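Local coordinates for protein Rho guanyl nucleotide exchange factor (Rom2), putative (Aspergillus fumigatus Af293, PDB 5O51) that probably acts as a guanine-nucleotide exchange factor for Rho-type GTPases, the chain here being its CNH domain, a beta-propeller rather than the exchange module, at residues Ile231-Met236 with Phe240-Ser245; Leu281-Asn286 with Arg315-Ala320; Ala320-Asp323 with Glu327-Val330. All coordinates share one frame; numbering follows the deposited sequence.

Three contacts sample three antiparallel four-stranded sheets of the seven-sheet propeller formed by this CNH domain. Interaction 1 is the hairpin between the first two strands of the sheet 230-236 to 264-265. Interaction 2 joins the next sheet, through strand 279-284, to the sheet that closes the ring, through strand 317-323. Interaction 3 lies wholly within that closing sheet, and its strand 317-323 continues directly from interaction 2, Ala320 belonging to both. The centres of interactions 2 and 3 are about 12 Å apart, and they touch where Tyr319 O lies 3.9 Å from Val330 CG1. Interaction 1 stands apart, its centre about 16 Å from that of interaction 2 and about 27 Å from that of interaction 3.

Interaction 1: residues Ile231-Met236 with Phe240-Ser245; sequences IHIERM and FLLNYS
The His232 ring meets two polar groups at its edge. Asn243 ND2 comes near the ring plane and approaches His232 CD2 to 3.5 Å, with the amide turned only 18° from the imidazole. Glu234 OE1 lies in the ring plane and accepts from His232 NE2 at 2.8 Å through its anti lone pair, a His-carboxylate hydrogen bond between alternate residues of one strand. The bend of Glu234 at chi2 (107°) swings its carboxylate back toward the histidine. Around Phe240 the approaches are oblique: Arg235 NH1 comes unusually close to Phe240 CZ, at 3.1 Å, the guanidinium and ring planes being 41° apart, while Ile233 CG2 packs against Phe240 CD2 at 3.9 Å. Ile233 CG2 also touches Leu242 CD2, these two side chains running alongside each other in the same direction.

The two segments form a beta hairpin, the first two strands of one propeller sheet, running antiparallel. Ile233, Arg235, Phe240 and Leu242 occupy one face; His232, Glu234, Leu241 and Asn243 occupy the other. Leu241 and Glu234 exchange backbone bonds as a hydrogen-bonded pair, whereas Ile233 with Leu242 is a non-hydrogen-bonded pair. A classic beta bulge interrupts the regular register: Ile231 and His232 both face Asn243, whose carbonyl oxygen accepts in its plane from Ile231 N at 2.9 Å and His232 N at 3.0 Å. In return Asn243 N donates to His232 O, nearly end-on to that carbonyl, and Asn243 ND2 adds a weak bond to the same oxygen. The other end of the amide is fixed too, since OD1 is hydrogen-bonded to Ser248 OG in the adjoining strand. Beyond the hairpin, Glu234 and Met236 touch Leu275 of strand 272-276, and Ile233 and Leu242 pack on Phe198 of strand 197-202.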
ATOM      1  N   ILE A 231      -5.089   2.817  -8.969  1.00 39.21           N
ATOM      2  CA  ILE A 231      -4.564   2.726  -7.606  1.00 39.10           C
ATOM      3  C   ILE A 231      -4.582   1.294  -7.099  1.00 35.76           C
ATOM      4  O   ILE A 231      -3.642   0.887  -6.476  1.00 38.07           O
ATOM      5  CB  ILE A 231      -5.395   3.599  -6.669  1.00 33.09           C
ATOM      6  CG1 ILE A 231      -5.483   5.064  -7.168  1.00 38.26           C
ATOM      7  CG2 ILE A 231      -4.912   3.439  -5.261  1.00 33.54           C
ATOM      8  CD1 ILE A 231      -4.175   5.790  -7.309  1.00 40.92           C
ATOM      9  N   HIS A 232      -5.661   0.551  -7.306  1.00 34.20           N
ATOM     10  CA  HIS A 232      -5.798  -0.717  -6.586  1.00 38.59           C
ATOM     11  C   HIS A 232      -6.684  -1.688  -7.345  1.00 40.41           C
ATOM     12  O   HIS A 232      -7.739  -1.283  -7.893  1.00 38.58           O
ATOM     13  CB  HIS A 232      -6.351  -0.468  -5.163  1.00 35.64           C
ATOM     14  CG  HIS A 232      -6.628  -1.702  -4.375  1.00 41.75           C
ATOM     15  ND1 HIS A 232      -5.622  -2.490  -3.852  1.00 50.41           N
ATOM     16  CD2 HIS A 232      -7.796  -2.301  -4.024  1.00 44.95           C
ATOM     17  CE1 HIS A 232      -6.155  -3.517  -3.216  1.00 47.92           C
ATOM     18  NE2 HIS A 232      -7.471  -3.430  -3.311  1.00 49.46           N
ATOM     19  N   ILE A 233      -6.303  -2.966  -7.254  1.00 38.26           N
ATOM     20  CA  ILE A 233      -6.981  -4.069  -7.927  1.00 44.77           C
ATOM     21  C   ILE A 233      -7.286  -5.154  -6.926  1.00 45.60           C
ATOM     22  O   ILE A 233      -6.416  -5.540  -6.153  1.00 47.16           O
ATOM     23  CB  ILE A 233      -6.100  -4.798  -8.945  1.00 48.58           C
ATOM     24  CG1 ILE A 233      -5.561  -3.871  -9.962  1.00 47.83           C
ATOM     25  CG2 ILE A 233      -6.909  -5.898  -9.672  1.00 57.54           C
ATOM     26  CD1 ILE A 233      -4.465  -4.505 -10.801  1.00 59.35           C
ATOM     27  N   GLU A 234      -8.494  -5.682  -6.968  1.00 47.43           N
ATOM     28  CA  GLU A 234      -8.911  -6.702  -6.017  1.00 55.51           C
ATOM     29  C   GLU A 234      -9.673  -7.819  -6.730  1.00 56.23           C
ATOM     30  O   GLU A 234     -10.623  -7.562  -7.473  1.00 52.39           O
ATOM     31  CB  GLU A 234      -9.805  -6.045  -4.978  1.00 60.88           C
ATOM     32  CG  GLU A 234     -10.200  -6.963  -3.839  1.00 68.82           C
ATOM     33  CD  GLU A 234      -9.529  -6.702  -2.484  1.00 65.59           C
ATOM     34  OE1 GLU A 234      -8.629  -5.822  -2.299  1.00 52.43           O
ATOM     35  OE2 GLU A 234      -9.954  -7.440  -1.576  1.00 62.61           O
ATOM     36  N   ARG A 235      -9.302  -9.065  -6.451  1.00 60.62           N
ATOM     37  CA  ARG A 235      -9.983 -10.242  -7.008  1.00 55.98           C
ATOM     38  C   ARG A 235     -11.262 -10.496  -6.231  1.00 51.54           C
ATOM     39  O   ARG A 235     -11.266 -10.447  -5.017  1.00 49.44           O
ATOM     40  CB  ARG A 235      -9.034 -11.425  -6.912  1.00 64.43           C
ATOM     41  CG  ARG A 235      -9.548 -12.726  -7.506  1.00 83.01           C
ATOM     42  CD  ARG A 235      -8.394 -13.617  -7.994  1.00 82.48           C
ATOM     43  NE  ARG A 235      -8.841 -14.734  -8.829  1.00 86.60           N
ATOM     44  CZ  ARG A 235      -9.419 -14.620 -10.035  1.00 93.46           C
ATOM     45  NH1 ARG A 235      -9.668 -13.432 -10.598  1.00100.47           N
ATOM     46  NH2 ARG A 235      -9.780 -15.710 -10.696  1.00 95.13           N
ATOM     47  N   MET A 236     -12.378 -10.732  -6.909  1.00 53.98           N
ATOM     48  CA  MET A 236     -13.596 -11.268  -6.218  1.00 65.72           C
ATOM     49  C   MET A 236     -14.290 -12.329  -7.093  1.00 60.07           C
ATOM     50  O   MET A 236     -14.853 -12.000  -8.136  1.00 54.96           O
ATOM     51  CB  MET A 236     -14.576 -10.149  -5.869  1.00 69.01           C
ATOM     52  CG  MET A 236     -13.924  -8.859  -5.365  1.00 73.99           C
ATOM     53  SD  MET A 236     -15.125  -7.610  -4.900  1.00 77.63           S
ATOM     54  CE  MET A 236     -16.012  -8.384  -3.535  1.00 74.80           C
ATOM     55  N   PHE A 240     -12.518  -8.996 -11.318  1.00 58.69           N
ATOM     56  CA  PHE A 240     -11.658  -8.034 -10.608  1.00 54.38           C
ATOM     57  C   PHE A 240     -12.355  -6.702 -10.390  1.00 48.94           C
ATOM     58  O   PHE A 240     -12.970  -6.175 -11.323  1.00 46.22           O
ATOM     59  CB  PHE A 240     -10.446  -7.775 -11.437  1.00 55.23           C
ATOM     60  CG  PHE A 240      -9.612  -8.992 -11.661  1.00 66.70           C
ATOM     61  CD1 PHE A 240      -9.960  -9.924 -12.644  1.00 80.15           C
ATOM     62  CD2 PHE A 240      -8.464  -9.210 -10.920  1.00 64.19           C
ATOM     63  CE1 PHE A 240      -9.170 -11.052 -12.876  1.00 86.55           C
ATOM     64  CE2 PHE A 240      -7.661 -10.331 -11.153  1.00 74.57           C
ATOM     65  CZ  PHE A 240      -8.015 -11.253 -12.124  1.00 81.16           C
ATOM     66  N   LEU A 241     -12.259  -6.174  -9.176  1.00 40.66           N
ATOM     67  CA  LEU A 241     -12.670  -4.814  -8.864  1.00 40.04           C
ATOM     68  C   LEU A 241     -11.505  -3.906  -9.082  1.00 37.00           C
ATOM     69  O   LEU A 241     -10.471  -4.081  -8.412  1.00 43.61           O
ATOM     70  CB  LEU A 241     -13.151  -4.674  -7.437  1.00 39.86           C
ATOM     71  CG  LEU A 241     -13.517  -3.223  -6.968  1.00 39.83           C
ATOM     72  CD1 LEU A 241     -14.688  -2.692  -7.775  1.00 40.39           C
ATOM     73  CD2 LEU A 241     -13.889  -3.218  -5.510  1.00 40.20           C
ATOM     74  N   LEU A 242     -11.661  -2.967 -10.021  1.00 34.97           N
ATOM     75  CA  LEU A 242     -10.639  -1.998 -10.398  1.00 39.05           C
ATOM     76  C   LEU A 242     -10.953  -0.642  -9.779  1.00 36.48           C
ATOM     77  O   LEU A 242     -12.087  -0.148  -9.904  1.00 35.82           O
ATOM     78  CB  LEU A 242     -10.607  -1.894 -11.906  1.00 42.57           C
ATOM     79  CG  LEU A 242     -10.179  -3.182 -12.675  1.00 46.72           C
ATOM     80  CD1 LEU A 242     -10.163  -2.838 -14.171  1.00 49.38           C
ATOM     81  CD2 LEU A 242      -8.776  -3.669 -12.364  1.00 51.29           C
ATOM     82  N   ASN A 243      -9.971  -0.058  -9.108  1.00 34.19           N
ATOM     83  CA  ASN A 243     -10.141   1.179  -8.328  1.00 36.27           C
ATOM     84  C   ASN A 243      -9.122   2.233  -8.795  1.00 35.99           C
ATOM     85  O   ASN A 243      -7.888   2.044  -8.721  1.00 42.06           O
ATOM     86  CB  ASN A 243     -10.002   0.966  -6.812  1.00 34.36           C
ATOM     87  CG  ASN A 243     -10.983  -0.056  -6.254  1.00 39.72           C
ATOM     88  OD1 ASN A 243     -12.178   0.192  -6.070  1.00 37.48           O
ATOM     89  ND2 ASN A 243     -10.462  -1.228  -5.937  1.00 42.21           N
ATOM     90  N   TYR A 244      -9.655   3.304  -9.349  1.00 33.58           N
ATOM     91  CA  TYR A 244      -8.869   4.461  -9.775  1.00 35.08           C
ATOM     92  C   TYR A 244      -9.322   5.713  -8.974  1.00 35.22           C
ATOM     93  O   TYR A 244     -10.392   5.706  -8.311  1.00 35.33           O
ATOM     94  CB  TYR A 244      -9.082   4.739 -11.246  1.00 37.77           C
ATOM     95  CG  TYR A 244      -8.975   3.612 -12.309  1.00 35.77           C
ATOM     96  CD1 TYR A 244      -9.851   2.578 -12.328  1.00 36.98           C
ATOM     97  CD2 TYR A 244      -8.069   3.716 -13.363  1.00 39.04           C
ATOM     98  CE1 TYR A 244      -9.796   1.604 -13.298  1.00 39.78           C
ATOM     99  CE2 TYR A 244      -7.994   2.745 -14.352  1.00 42.13           C
ATOM    100  CZ  TYR A 244      -8.895   1.700 -14.334  1.00 41.29           C
ATOM    101  OH  TYR A 244      -8.925   0.685 -15.305  1.00 44.81           O
ATOM    102  N   SER A 245      -8.530   6.796  -9.016  1.00 35.83           N
ATOM    103  CA  SER A 245      -8.872   7.981  -8.251  1.00 37.01           C
ATOM    104  C   SER A 245     -10.245   8.512  -8.660  1.00 37.16           C
ATOM    105  O   SER A 245     -10.913   9.113  -7.851  1.00 36.99           O
ATOM    106  CB  SER A 245      -7.820   9.090  -8.353  1.00 40.43           C
ATOM    107  OG  SER A 245      -7.728   9.550  -9.715  1.00 42.12           O
TER

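Interaction 2: residues Leu281-Asn286 with Arg315-Ala320; sequences LAFEPN and REILYA
Phe283 brings the outer end of its ring against two residues of strand 317-323 at once: CZ meets Ile317 CG2 at 3.8 Å, and the adjacent CE2 meets Tyr319 CB at 4.0 Å. This is packing between neighbouring sheets of a beta-propeller, not pairing within a sheet. The two strand segments run nearly parallel, at 18°, but their axes come no closer than 10.5 Å, and no hydrogen bond crosses between them; side chains alone bridge the gap.

Alternate residues supply the contact. Leu281 and Phe283 point toward Ile317 and Tyr319, which point back, and all four are buried. Both partners approach the Phe283 ring obliquely. The Phe283 and Tyr319 side chains cross at about a right angle, and the touching part of the tyrosine is its CB and CG rather than the far end of its phenol.

The surroundings continue the apolar layer. Ile288 of strand 287-292 touches both Phe283 and Tyr319, while Met309 and Ile307 of strand 307-312 also pack on Phe283. Leu333, from strand 327-333, reaches Leu281 and Tyr319.

Ile317 divides its two branches between the opposing residues. CG2, anti to the backbone N, serves Phe283, whereas the CG1 branch, extended at chi2 158°, carries Ile317 CD1 to within 4.1 Å of Leu281 CD1.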
ATOM      1  N   LEU A 281     -13.974   1.018   0.875  1.00 31.60           N
ATOM      2  CA  LEU A 281     -13.594   2.277   1.515  1.00 31.64           C
ATOM      3  C   LEU A 281     -12.554   2.997   0.648  1.00 33.89           C
ATOM      4  O   LEU A 281     -11.550   2.406   0.282  1.00 32.03           O
ATOM      5  CB  LEU A 281     -12.992   2.019   2.873  1.00 35.73           C
ATOM      6  CG  LEU A 281     -13.940   1.474   3.982  1.00 38.72           C
ATOM      7  CD1 LEU A 281     -14.002  -0.036   3.929  1.00 39.04           C
ATOM      8  CD2 LEU A 281     -13.505   1.865   5.372  1.00 36.74           C
ATOM      9  N   ALA A 282     -12.817   4.249   0.295  1.00 32.41           N
ATOM     10  CA  ALA A 282     -11.864   5.094  -0.469  1.00 28.41           C
ATOM     11  C   ALA A 282     -11.261   6.146   0.436  1.00 31.86           C
ATOM     12  O   ALA A 282     -12.004   6.956   0.976  1.00 30.33           O
ATOM     13  CB  ALA A 282     -12.610   5.761  -1.614  1.00 31.50           C
ATOM     14  N   PHE A 283      -9.917   6.173   0.625  1.00 30.02           N
ATOM     15  CA  PHE A 283      -9.299   7.204   1.502  1.00 29.76           C
ATOM     16  C   PHE A 283      -8.770   8.348   0.641  1.00 29.11           C
ATOM     17  O   PHE A 283      -7.989   8.082  -0.275  1.00 33.05           O
ATOM     18  CB  PHE A 283      -8.101   6.543   2.271  1.00 29.61           C
ATOM     19  CG  PHE A 283      -8.539   5.501   3.259  1.00 31.54           C
ATOM     20  CD1 PHE A 283      -8.977   4.256   2.850  1.00 33.76           C
ATOM     21  CD2 PHE A 283      -8.556   5.770   4.582  1.00 33.43           C
ATOM     22  CE1 PHE A 283      -9.451   3.330   3.789  1.00 36.42           C
ATOM     23  CE2 PHE A 283      -8.978   4.840   5.528  1.00 34.61           C
ATOM     24  CZ  PHE A 283      -9.433   3.632   5.126  1.00 35.07           C
ATOM     25  N   GLU A 284      -9.139   9.590   0.971  1.00 29.35           N
ATOM     26  CA  GLU A 284      -8.654  10.812   0.321  1.00 32.97           C
ATOM     27  C   GLU A 284      -8.149  11.697   1.464  1.00 31.81           C
ATOM     28  O   GLU A 284      -8.545  11.496   2.601  1.00 29.78           O
ATOM     29  CB  GLU A 284      -9.862  11.517  -0.357  1.00 34.49           C
ATOM     30  CG  GLU A 284      -9.463  12.596  -1.218  1.00 53.96           C
ATOM     31  CD  GLU A 284     -10.101  13.944  -1.017  1.00 42.11           C
ATOM     32  OE1 GLU A 284     -10.071  14.672   0.013  1.00 38.53           O
ATOM     33  OE2 GLU A 284     -10.529  14.294  -2.076  1.00 45.52           O
ATOM     34  N   PRO A 285      -7.323  12.737   1.188  1.00 38.02           N
ATOM     35  CA  PRO A 285      -6.786  13.482   2.343  1.00 38.69           C
ATOM     36  C   PRO A 285      -7.810  14.089   3.305  1.00 35.41           C
ATOM     37  O   PRO A 285      -7.536  14.159   4.517  1.00 37.73           O
ATOM     38  CB  PRO A 285      -5.901  14.553   1.668  1.00 36.35           C
ATOM     39  CG  PRO A 285      -5.334  13.797   0.513  1.00 39.69           C
ATOM     40  CD  PRO A 285      -6.585  13.111  -0.034  1.00 41.81           C
ATOM     41  N   ASN A 286      -8.986  14.480   2.818  1.00 31.66           N
ATOM     42  CA  ASN A 286      -9.973  15.172   3.670  1.00 31.30           C
ATOM     43  C   ASN A 286     -11.147  14.317   4.026  1.00 31.33           C
ATOM     44  O   ASN A 286     -11.964  14.712   4.847  1.00 32.13           O
ATOM     45  CB  ASN A 286     -10.489  16.478   3.031  1.00 36.78           C
ATOM     46  CG  ASN A 286      -9.410  17.510   2.848  1.00 39.53           C
ATOM     47  OD1 ASN A 286      -9.197  18.029   1.748  1.00 48.02           O
ATOM     48  ND2 ASN A 286      -8.710  17.798   3.891  1.00 39.44           N
ATOM     49  N   ARG A 315      -7.698  -8.743   9.549  1.00 49.30           N
ATOM     50  CA  ARG A 315      -8.006  -8.244  10.916  1.00 57.12           C
ATOM     51  C   ARG A 315      -8.691  -6.859  10.955  1.00 57.48           C
ATOM     52  O   ARG A 315      -9.733  -6.687  11.602  1.00 49.15           O
ATOM     53  CB  ARG A 315      -6.714  -8.087  11.785  1.00 66.85           C
ATOM     54  CG  ARG A 315      -5.715  -9.231  11.843  1.00 71.58           C
ATOM     55  CD  ARG A 315      -4.487  -8.911  12.724  1.00 85.61           C
ATOM     56  NE  ARG A 315      -3.311  -8.430  11.952  1.00 89.17           N
ATOM     57  CZ  ARG A 315      -2.550  -9.181  11.139  1.00 88.15           C
ATOM     58  NH1 ARG A 315      -2.826 -10.473  10.959  1.00 89.36           N
ATOM     59  NH2 ARG A 315      -1.517  -8.640  10.465  1.00 82.96           N
ATOM     60  N   GLU A 316      -8.072  -5.862  10.297  1.00 44.83           N
ATOM     61  CA  GLU A 316      -8.482  -4.484  10.476  1.00 40.93           C
ATOM     62  C   GLU A 316      -7.871  -3.599   9.419  1.00 33.53           C
ATOM     63  O   GLU A 316      -7.010  -4.011   8.682  1.00 39.22           O
ATOM     64  CB  GLU A 316      -8.065  -3.984  11.886  1.00 43.96           C
ATOM     65  CG  GLU A 316      -6.598  -4.246  12.207  1.00 43.89           C
ATOM     66  CD  GLU A 316      -6.200  -3.954  13.656  1.00 49.25           C
ATOM     67  OE1 GLU A 316      -7.000  -3.371  14.429  1.00 50.61           O
ATOM     68  OE2 GLU A 316      -5.049  -4.287  14.012  1.00 53.36           O
ATOM     69  N   ILE A 317      -8.369  -2.390   9.341  1.00 35.11           N
ATOM     70  CA  ILE A 317      -7.744  -1.328   8.533  1.00 34.12           C
ATOM     71  C   ILE A 317      -7.197  -0.311   9.501  1.00 34.01           C
ATOM     72  O   ILE A 317      -7.935   0.267  10.290  1.00 32.64           O
ATOM     73  CB  ILE A 317      -8.789  -0.646   7.611  1.00 35.06           C
ATOM     74  CG1 ILE A 317      -9.437  -1.712   6.755  1.00 36.12           C
ATOM     75  CG2 ILE A 317      -8.129   0.432   6.749  1.00 34.18           C
ATOM     76  CD1 ILE A 317     -10.798  -1.314   6.205  1.00 43.90           C
ATOM     77  N   LEU A 318      -5.888  -0.095   9.439  1.00 33.84           N
ATOM     78  CA  LEU A 318      -5.226   0.932  10.237  1.00 31.63           C
ATOM     79  C   LEU A 318      -5.007   2.213   9.391  1.00 29.65           C
ATOM     80  O   LEU A 318      -4.590   2.143   8.195  1.00 28.37           O
ATOM     81  CB  LEU A 318      -3.901   0.366  10.776  1.00 34.43           C
ATOM     82  CG  LEU A 318      -3.997  -0.909  11.619  1.00 35.54           C
ATOM     83  CD1 LEU A 318      -2.667  -1.498  11.966  1.00 41.04           C
ATOM     84  CD2 LEU A 318      -4.737  -0.521  12.894  1.00 43.17           C
ATOM     85  N   TYR A 319      -5.267   3.368  10.011  1.00 30.13           N
ATOM     86  CA  TYR A 319      -5.125   4.645   9.331  1.00 28.48           C
ATOM     87  C   TYR A 319      -4.745   5.727  10.323  1.00 31.73           C
ATOM     88  O   TYR A 319      -4.836   5.494  11.497  1.00 30.14           O
ATOM     89  CB  TYR A 319      -6.407   4.998   8.526  1.00 30.28           C
ATOM     90  CG  TYR A 319      -7.579   5.459   9.358  1.00 31.05           C
ATOM     91  CD1 TYR A 319      -8.327   4.566  10.092  1.00 35.54           C
ATOM     92  CD2 TYR A 319      -7.914   6.815   9.456  1.00 33.60           C
ATOM     93  CE1 TYR A 319      -9.387   4.986  10.905  1.00 32.62           C
ATOM     94  CE2 TYR A 319      -8.987   7.250  10.235  1.00 29.21           C
ATOM     95  CZ  TYR A 319      -9.740   6.306  10.944  1.00 34.95           C
ATOM     96  OH  TYR A 319     -10.838   6.697  11.747  1.00 34.16           O
ATOM     97  N   ALA A 320      -4.178   6.843   9.817  1.00 32.97           N
ATOM     98  CA  ALA A 320      -3.846   8.021  10.613  1.00 32.93           C
ATOM     99  C   ALA A 320      -4.552   9.293  10.166  1.00 31.76           C
ATOM    100  O   ALA A 320      -4.863   9.438   8.991  1.00 35.00           O
ATOM    101  CB  ALA A 320      -2.317   8.244  10.606  1.00 32.89           C
TER

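Interaction 3: residues Ala320-Asp323 with Glu327-Val330; sequences AYED and EDVV
Tyr321 and Val329 lie side by side and point the same way, the valine set beneath one face of the phenol ring. In this beta hairpin of the propeller's closing sheet they form an antiparallel hydrogen-bonded pair. Val329 CB stands 4.0 Å from the Tyr321 ring centroid and 17° off the ring normal, a CH-pi contact over the face. Tyr321 CG lies between its backbone N and carbonyl carbon (chi1 65°), which folds the ring across the valine. Val329 CG1 runs under the outer end of the ring, 3.7 Å from Tyr321 CZ, while CG2 turns toward Asp323 CB. The phenol oxygen is hydrogen-bonded to Lys8 NZ, and Val10 of strand 8-12 touches both side chains.

Tyr321 N and O bond to Val329 O and N, at 3.0 Å and 2.8 Å respectively. Toward the turn, the hydrogen bond from Asp323 N to Glu327 O is almost straight, 173° at the hydrogen, although the donor stands above the carbonyl plane; the one back from Glu327 N to Asp323 O is weak.

Glu322 and Asp328 occupy the face away from Tyr321. Asp328 OD1 is salt-bridged to Arg21 and Arg308, which probably eases its like-charge proximity to Glu322 OE2, 5.5 Å from that OD1; Glu322 OE2 itself accepts from Asn306 ND2. Beside the Tyr321-Val329 pair, Ala320 CA makes a close CA-H...O contact of 3.0 Å with Val329 O.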
ATOM      1  N   ALA A 320      -4.178   6.843   9.817  1.00 32.97           N
ATOM      2  CA  ALA A 320      -3.846   8.021  10.613  1.00 32.93           C
ATOM      3  C   ALA A 320      -4.552   9.293  10.166  1.00 31.76           C
ATOM      4  O   ALA A 320      -4.863   9.438   8.991  1.00 35.00           O
ATOM      5  CB  ALA A 320      -2.317   8.244  10.606  1.00 32.89           C
ATOM      6  N   TYR A 321      -4.744  10.211  11.094  1.00 33.28           N
ATOM      7  CA  TYR A 321      -5.327  11.525  10.816  1.00 38.30           C
ATOM      8  C   TYR A 321      -4.802  12.575  11.812  1.00 37.01           C
ATOM      9  O   TYR A 321      -4.411  12.226  12.946  1.00 33.63           O
ATOM     10  CB  TYR A 321      -6.869  11.436  10.793  1.00 32.95           C
ATOM     11  CG  TYR A 321      -7.514  11.078  12.134  1.00 34.14           C
ATOM     12  CD1 TYR A 321      -7.778   9.775  12.439  1.00 33.15           C
ATOM     13  CD2 TYR A 321      -7.895  12.043  13.059  1.00 36.83           C
ATOM     14  CE1 TYR A 321      -8.356   9.414  13.618  1.00 39.23           C
ATOM     15  CE2 TYR A 321      -8.463  11.683  14.284  1.00 38.83           C
ATOM     16  CZ  TYR A 321      -8.671  10.354  14.541  1.00 40.22           C
ATOM     17  OH  TYR A 321      -9.252   9.865  15.696  1.00 45.58           O
ATOM     18  N   GLU A 322      -4.789  13.850  11.397  1.00 38.96           N
ATOM     19  CA  GLU A 322      -4.425  14.995  12.286  1.00 41.93           C
ATOM     20  C   GLU A 322      -5.635  15.419  13.084  1.00 44.40           C
ATOM     21  O   GLU A 322      -6.723  15.546  12.552  1.00 43.66           O
ATOM     22  CB  GLU A 322      -4.057  16.261  11.516  1.00 44.53           C
ATOM     23  CG  GLU A 322      -2.856  16.171  10.656  1.00 56.88           C
ATOM     24  CD  GLU A 322      -2.479  17.469   9.926  1.00 59.11           C
ATOM     25  OE1 GLU A 322      -3.158  18.536  10.128  1.00 58.16           O
ATOM     26  OE2 GLU A 322      -1.493  17.374   9.130  1.00 56.51           O
ATOM     27  N   ASP A 323      -5.434  15.739  14.338  1.00 43.70           N
ATOM     28  CA  ASP A 323      -6.479  16.272  15.185  1.00 50.90           C
ATOM     29  C   ASP A 323      -5.943  17.553  15.846  1.00 52.75           C
ATOM     30  O   ASP A 323      -4.737  17.828  15.758  1.00 53.25           O
ATOM     31  CB  ASP A 323      -6.821  15.216  16.211  1.00 53.58           C
ATOM     32  CG  ASP A 323      -8.266  15.215  16.590  1.00 59.14           C
ATOM     33  OD1 ASP A 323      -8.975  16.220  16.300  1.00 61.37           O
ATOM     34  OD2 ASP A 323      -8.665  14.208  17.200  1.00 57.32           O
ATOM     35  N   GLU A 327      -1.921  16.968  17.394  1.00 44.28           N
ATOM     36  CA  GLU A 327      -1.866  15.538  17.602  1.00 40.47           C
ATOM     37  C   GLU A 327      -1.890  14.821  16.244  1.00 43.92           C
ATOM     38  O   GLU A 327      -2.516  15.318  15.307  1.00 41.62           O
ATOM     39  CB  GLU A 327      -3.030  15.127  18.503  1.00 43.24           C
ATOM     40  CG  GLU A 327      -3.049  15.850  19.861  1.00 53.11           C
ATOM     41  CD  GLU A 327      -3.723  15.007  20.956  1.00 64.81           C
ATOM     42  OE1 GLU A 327      -4.902  14.582  20.807  1.00 61.41           O
ATOM     43  OE2 GLU A 327      -3.070  14.752  21.986  1.00 63.46           O
ATOM     44  N   ASP A 328      -1.168  13.694  16.121  1.00 35.94           N
ATOM     45  CA  ASP A 328      -1.299  12.807  14.989  1.00 36.87           C
ATOM     46  C   ASP A 328      -1.944  11.576  15.632  1.00 39.77           C
ATOM     47  O   ASP A 328      -1.495  11.137  16.672  1.00 38.78           O
ATOM     48  CB  ASP A 328       0.028  12.384  14.394  1.00 38.16           C
ATOM     49  CG  ASP A 328      -0.036  12.086  12.900  1.00 40.28           C
ATOM     50  OD1 ASP A 328      -0.697  12.834  12.145  1.00 39.08           O
ATOM     51  OD2 ASP A 328       0.650  11.128  12.447  1.00 35.99           O
ATOM     52  N   VAL A 329      -2.950  10.983  15.002  1.00 33.08           N
ATOM     53  CA  VAL A 329      -3.674   9.900  15.667  1.00 36.80           C
ATOM     54  C   VAL A 329      -3.638   8.636  14.778  1.00 35.84           C
ATOM     55  O   VAL A 329      -3.888   8.696  13.554  1.00 33.60           O
ATOM     56  CB  VAL A 329      -5.121  10.325  15.969  1.00 40.04           C
ATOM     57  CG1 VAL A 329      -5.909   9.196  16.654  1.00 41.93           C
ATOM     58  CG2 VAL A 329      -5.177  11.611  16.804  1.00 43.85           C
ATOM     59  N   VAL A 330      -3.345   7.511  15.381  1.00 34.33           N
ATOM     60  CA  VAL A 330      -3.481   6.198  14.757  1.00 35.80           C
ATOM     61  C   VAL A 330      -4.761   5.481  15.233  1.00 35.30           C
ATOM     62  O   VAL A 330      -5.094   5.484  16.440  1.00 37.55           O
ATOM     63  CB  VAL A 330      -2.282   5.304  14.984  1.00 38.98           C
ATOM     64  CG1 VAL A 330      -2.461   4.003  14.230  1.00 39.36           C
ATOM     65  CG2 VAL A 330      -1.025   6.003  14.434  1.00 45.32           C
TER